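Local coordinates for protein endopolygalacturonase (Chondrostereum purpureum, PDB 1K5C) that probably hydrolyses the alpha-1,4-linked galacturonosyl backbone of pectin at internal sites, as a right-handed parallel beta-helix enzyme of glycosyl hydrolase family 28, at residues 114-119 with 140-145; 264-269 with 297-302. All blocks are in the same frame, centred on the assembly; numbering follows the deposited sequence.

Contact 1 (114-119 with 140-145); sequences VLNSPA and DFAGDT
Two first torsions bring Asp-140 and Ser-117 together: Asp-140 sets CG beside its own backbone N (chi1 -74°), and Ser-117 holds OG between its backbone N and carbonyl carbon (chi1 60°). The contact joins the ends of adjacent parallel strands, 108-115 and 130-139, on neighbouring coils of the right-handed parallel beta-helix of glycosyl hydrolase family 28. Where the strand pairing gives way to turns, the buried carboxylate takes over as the link. Asp-140 OD1 accepts a hydrogen bond from Ser-117 N at 2.9 Å, on the syn side but tilted out of the carboxylate plane. Its other oxygen, OD2, lies 2.7 Å from Ser-117 OG, and Ala-119 O is 2.6 Å from that same OG; the one hydroxyl proton has both acceptors within reach, and which of them takes it is not settled. Aspartate suits this place because its short chain presents two acceptors to a turn, and serine because it adds a hydroxyl to its backbone N-H. Asn-116, with positive phi (54°), makes the bend that leaves the strand, a backbone shape asparagine tolerates well. Its OD1 comes to 3.7 Å from the small methyl, Ala-142 CB, in the 3-10 turn. Beside that methyl a water accepts from Ala-142 N at 2.9 Å; it can also donate to Asn-116 OD1, 2.7 Å away, though other acceptors compete for its protons.

Contact 2 (264-269 with 297-302); sequences DDVGNP and TVECGN
Glu-299 leaves the end of strand 294-299 and pushes its side chain into the loop 264-269, which links strands 254-259 and 275-280 in the right-handed parallel beta-helix of this family 28 hydrolase. Its CB starts 4.0 Å from Asp-265 O. CG stands anti to the backbone N (chi1 180°) and lies between the two arms of the loop, near Val-266 CA on one and Pro-269 CB on the other. The chain then bends at chi2 (86°), which brings CD to 3.7 Å from Val-266 CB. OE1 faces the valine, with CB and CG1 of Val-266 as its near neighbours across the contact. Glu-299 OE2 accepts a hydrogen bond from Gly-267 N at 2.9 Å, nearly straight (165°) and coming from above the carboxylate plane. Pro-269 CD packs against the same oxygen. A glutamate fits because it is long enough to span from strand to loop and ends in an acceptor for a backbone N-H. Gly-267 has a positive phi, and its backbone angles would jam a side chain against the preceding carbonyl oxygen. Val-266 crosses the glutamate at about a right angle and sends CG1 on to the methyl CG2 of Thr-297, whose hydroxyl turns instead to Thr-321 N on the next coil. At the far end Pro-269 rests its ring on the backbone beyond the strand, where Gly-301 has no side chain to strike Pro-269 O. The adjoining Cys-300 is tied to Cys-303 by a disulfide. Of the proline ring atoms, CB comes to 3.5 Å from Gly-301 N.

In the fold
Both contacts belong to one parallel beta-helix and follow in series along the chain, contact 1 closing before contact 2 opens. Their centres are 31 Å apart and their nearest atoms about 19 Å, so they do not touch. Each joins successive coils, but on different strand stacks: contact 1 follows strands 108-115 and 130-139, whereas contact 2 involves strand 294-299, which pairs with 254-259. Each also lies close to sugar-binding positions: Ala-119 of contact 1 is about 4 Å from Asn-151 between side chains, and Asp-265 of contact 2 about 4 Å from Arg-226. They thus tie turns at separate levels of the solenoid that carries the galacturonate-binding residues.

Contact 1 (114-119 with 140-145)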
# COMPACT_ATOMS: atom_id res chain seq x y z
N VAL A 114 5.84 10.96 -4.77
CA VAL A 114 4.92 10.77 -5.88
C VAL A 114 3.78 11.75 -5.66
O VAL A 114 3.12 11.68 -4.61
CB VAL A 114 4.42 9.31 -5.91
CG1 VAL A 114 3.31 9.17 -6.91
CG2 VAL A 114 5.63 8.38 -6.19
N LEU A 115 3.59 12.65 -6.61
CA LEU A 115 2.57 13.70 -6.51
C LEU A 115 1.46 13.40 -7.52
O LEU A 115 1.72 13.28 -8.74
CB LEU A 115 3.21 15.04 -6.83
CG LEU A 115 2.25 16.24 -6.89
CD1 LEU A 115 1.60 16.53 -5.52
CD2 LEU A 115 3.00 17.49 -7.36
N ASN A 116 0.23 13.30 -7.04
CA ASN A 116 -0.94 13.19 -7.93
C ASN A 116 -0.82 12.05 -8.96
O ASN A 116 -0.88 12.25 -10.17
CB ASN A 116 -1.23 14.55 -8.58
CG ASN A 116 -1.49 15.60 -7.50
OD1 ASN A 116 -2.02 15.25 -6.42
ND2 ASN A 116 -1.16 16.84 -7.82
N SER A 117 -0.70 10.82 -8.44
CA SER A 117 -0.80 9.67 -9.32
C SER A 117 -2.20 9.62 -9.96
O SER A 117 -3.20 9.95 -9.33
CB SER A 117 -0.51 8.38 -8.54
OG SER A 117 -1.43 8.19 -7.45
N PRO A 118 -2.29 9.13 -11.22
CA PRO A 118 -3.63 8.97 -11.83
C PRO A 118 -4.51 8.03 -11.02
O PRO A 118 -5.72 8.32 -10.90
CB PRO A 118 -3.33 8.45 -13.24
CG PRO A 118 -1.96 9.08 -13.56
CD PRO A 118 -1.20 8.95 -12.21
N ALA A 119 -3.96 6.95 -10.53
CA ALA A 119 -4.69 5.98 -9.67
C ALA A 119 -3.63 5.37 -8.75
O ALA A 119 -2.97 6.11 -8.00
CB ALA A 119 -5.53 5.02 -10.49
N ASP A 140 -1.35 12.50 -2.78
CA ASP A 140 -2.52 12.57 -3.60
C ASP A 140 -3.63 13.36 -2.91
O ASP A 140 -4.82 13.21 -3.21
CB ASP A 140 -3.02 11.16 -4.00
CG ASP A 140 -2.15 10.52 -5.02
OD1 ASP A 140 -1.30 11.12 -5.66
OD2 ASP A 140 -2.36 9.24 -5.17
N PHE A 141 -3.25 14.28 -2.01
CA PHE A 141 -4.26 15.06 -1.26
C PHE A 141 -5.22 15.80 -2.20
O PHE A 141 -6.41 15.95 -1.87
CB PHE A 141 -3.51 16.05 -0.35
CG PHE A 141 -4.47 16.90 0.44
CD1 PHE A 141 -5.20 16.35 1.52
CD2 PHE A 141 -4.68 18.22 0.14
CE1 PHE A 141 -6.08 17.14 2.23
CE2 PHE A 141 -5.60 18.98 0.86
CZ PHE A 141 -6.30 18.42 1.91
N ALA A 142 -4.74 16.31 -3.34
CA ALA A 142 -5.60 17.03 -4.26
C ALA A 142 -6.77 16.16 -4.70
O ALA A 142 -7.83 16.69 -5.13
CB ALA A 142 -4.77 17.49 -5.47
N GLY A 143 -6.62 14.84 -4.67
CA GLY A 143 -7.70 13.91 -5.04
C GLY A 143 -8.90 13.96 -4.09
O GLY A 143 -9.95 13.39 -4.43
N ASP A 144 -8.77 14.60 -2.94
CA ASP A 144 -9.92 14.71 -2.04
C ASP A 144 -10.97 15.62 -2.62
O ASP A 144 -12.17 15.52 -2.29
CB ASP A 144 -9.51 15.27 -0.68
CG ASP A 144 -8.78 14.30 0.23
OD1 ASP A 144 -8.49 13.18 -0.19
OD2 ASP A 144 -8.57 14.70 1.41
N THR A 145 -10.57 16.60 -3.43
CA THR A 145 -11.51 17.65 -3.94
C THR A 145 -12.59 16.98 -4.76
O THR A 145 -12.32 16.24 -5.72
CB THR A 145 -10.73 18.68 -4.78
OG1 THR A 145 -9.75 19.29 -3.91
CG2 THR A 145 -11.70 19.74 -5.31
O HOH W 1 -1.92 16.44 -3.98

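Contact 2 (264-269 with 297-302)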
# COMPACT_ATOMS: atom_id res chain seq x y z
N ASP A 264 -18.09 -7.49 -0.40
CA ASP A 264 -18.99 -7.16 0.68
C ASP A 264 -18.25 -7.14 2.01
O ASP A 264 -17.26 -7.87 2.20
CB ASP A 264 -20.11 -8.18 0.73
CG ASP A 264 -21.00 -8.16 -0.51
OD1 ASP A 264 -21.44 -7.06 -0.89
OD2 ASP A 264 -21.26 -9.25 -1.04
N ASP A 265 -18.74 -6.34 2.96
CA ASP A 265 -18.15 -6.36 4.30
C ASP A 265 -18.50 -7.66 5.06
O ASP A 265 -17.58 -8.21 5.72
CB ASP A 265 -18.62 -5.12 5.08
CG ASP A 265 -18.14 -3.80 4.53
OD1 ASP A 265 -17.14 -3.66 3.78
OD2 ASP A 265 -18.83 -2.78 4.91
N VAL A 266 -19.71 -8.11 4.97
CA VAL A 266 -20.16 -9.32 5.66
C VAL A 266 -21.10 -10.09 4.73
O VAL A 266 -21.52 -9.57 3.68
CB VAL A 266 -20.86 -8.97 6.98
CG1 VAL A 266 -19.96 -8.20 7.95
CG2 VAL A 266 -22.11 -8.14 6.76
N GLY A 267 -21.43 -11.31 5.18
CA GLY A 267 -22.37 -12.19 4.51
C GLY A 267 -21.70 -13.30 3.74
O GLY A 267 -20.77 -13.05 2.93
N ASN A 268 -22.11 -14.53 3.96
CA ASN A 268 -21.68 -15.71 3.20
C ASN A 268 -20.17 -15.60 3.00
O ASN A 268 -19.72 -15.69 1.86
CB ASN A 268 -22.43 -15.81 1.88
CG ASN A 268 -22.27 -16.96 0.90
OD1 ASN A 268 -22.43 -16.99 -0.40
ND2 ASN A 268 -21.97 -18.13 1.49
N PRO A 269 -19.37 -15.50 4.08
CA PRO A 269 -17.91 -15.41 3.87
C PRO A 269 -17.37 -16.67 3.24
O PRO A 269 -17.78 -17.80 3.48
CB PRO A 269 -17.36 -15.15 5.28
CG PRO A 269 -18.40 -15.87 6.15
CD PRO A 269 -19.75 -15.47 5.50
N THR A 297 -15.22 -5.55 13.35
CA THR A 297 -15.96 -6.69 12.82
C THR A 297 -14.95 -7.71 12.27
O THR A 297 -14.03 -7.33 11.52
CB THR A 297 -17.00 -6.30 11.76
OG1 THR A 297 -18.10 -5.71 12.52
CG2 THR A 297 -17.54 -7.46 10.92
N VAL A 298 -15.17 -8.97 12.63
CA VAL A 298 -14.45 -10.11 12.08
C VAL A 298 -15.51 -11.01 11.44
O VAL A 298 -16.44 -11.42 12.14
CB VAL A 298 -13.68 -10.88 13.18
CG1 VAL A 298 -13.06 -12.15 12.59
CG2 VAL A 298 -12.63 -9.96 13.82
N GLU A 299 -15.36 -11.27 10.14
CA GLU A 299 -16.31 -12.09 9.37
C GLU A 299 -15.52 -13.19 8.67
O GLU A 299 -15.06 -13.04 7.55
CB GLU A 299 -17.08 -11.19 8.38
CG GLU A 299 -18.09 -11.99 7.54
CD GLU A 299 -19.44 -12.18 8.18
OE1 GLU A 299 -19.63 -11.86 9.35
OE2 GLU A 299 -20.36 -12.65 7.46
N CYS A 300 -15.39 -14.32 9.36
CA CYS A 300 -14.61 -15.45 8.89
C CYS A 300 -15.51 -16.59 8.42
O CYS A 300 -16.39 -17.04 9.17
CB CYS A 300 -13.75 -16.07 10.01
SG CYS A 300 -12.33 -15.07 10.51
N GLY A 301 -15.21 -17.11 7.22
CA GLY A 301 -15.63 -18.47 6.84
C GLY A 301 -14.59 -19.48 7.18
O GLY A 301 -14.95 -20.68 7.34
N ASN A 302 -13.30 -19.12 7.30
CA ASN A 302 -12.26 -20.10 7.59
C ASN A 302 -11.08 -19.34 8.23
O ASN A 302 -10.28 -18.70 7.52
CB ASN A 302 -11.84 -20.83 6.31
CG ASN A 302 -10.81 -21.92 6.57
OD1 ASN A 302 -10.46 -22.19 7.74
ND2 ASN A 302 -10.36 -22.56 5.49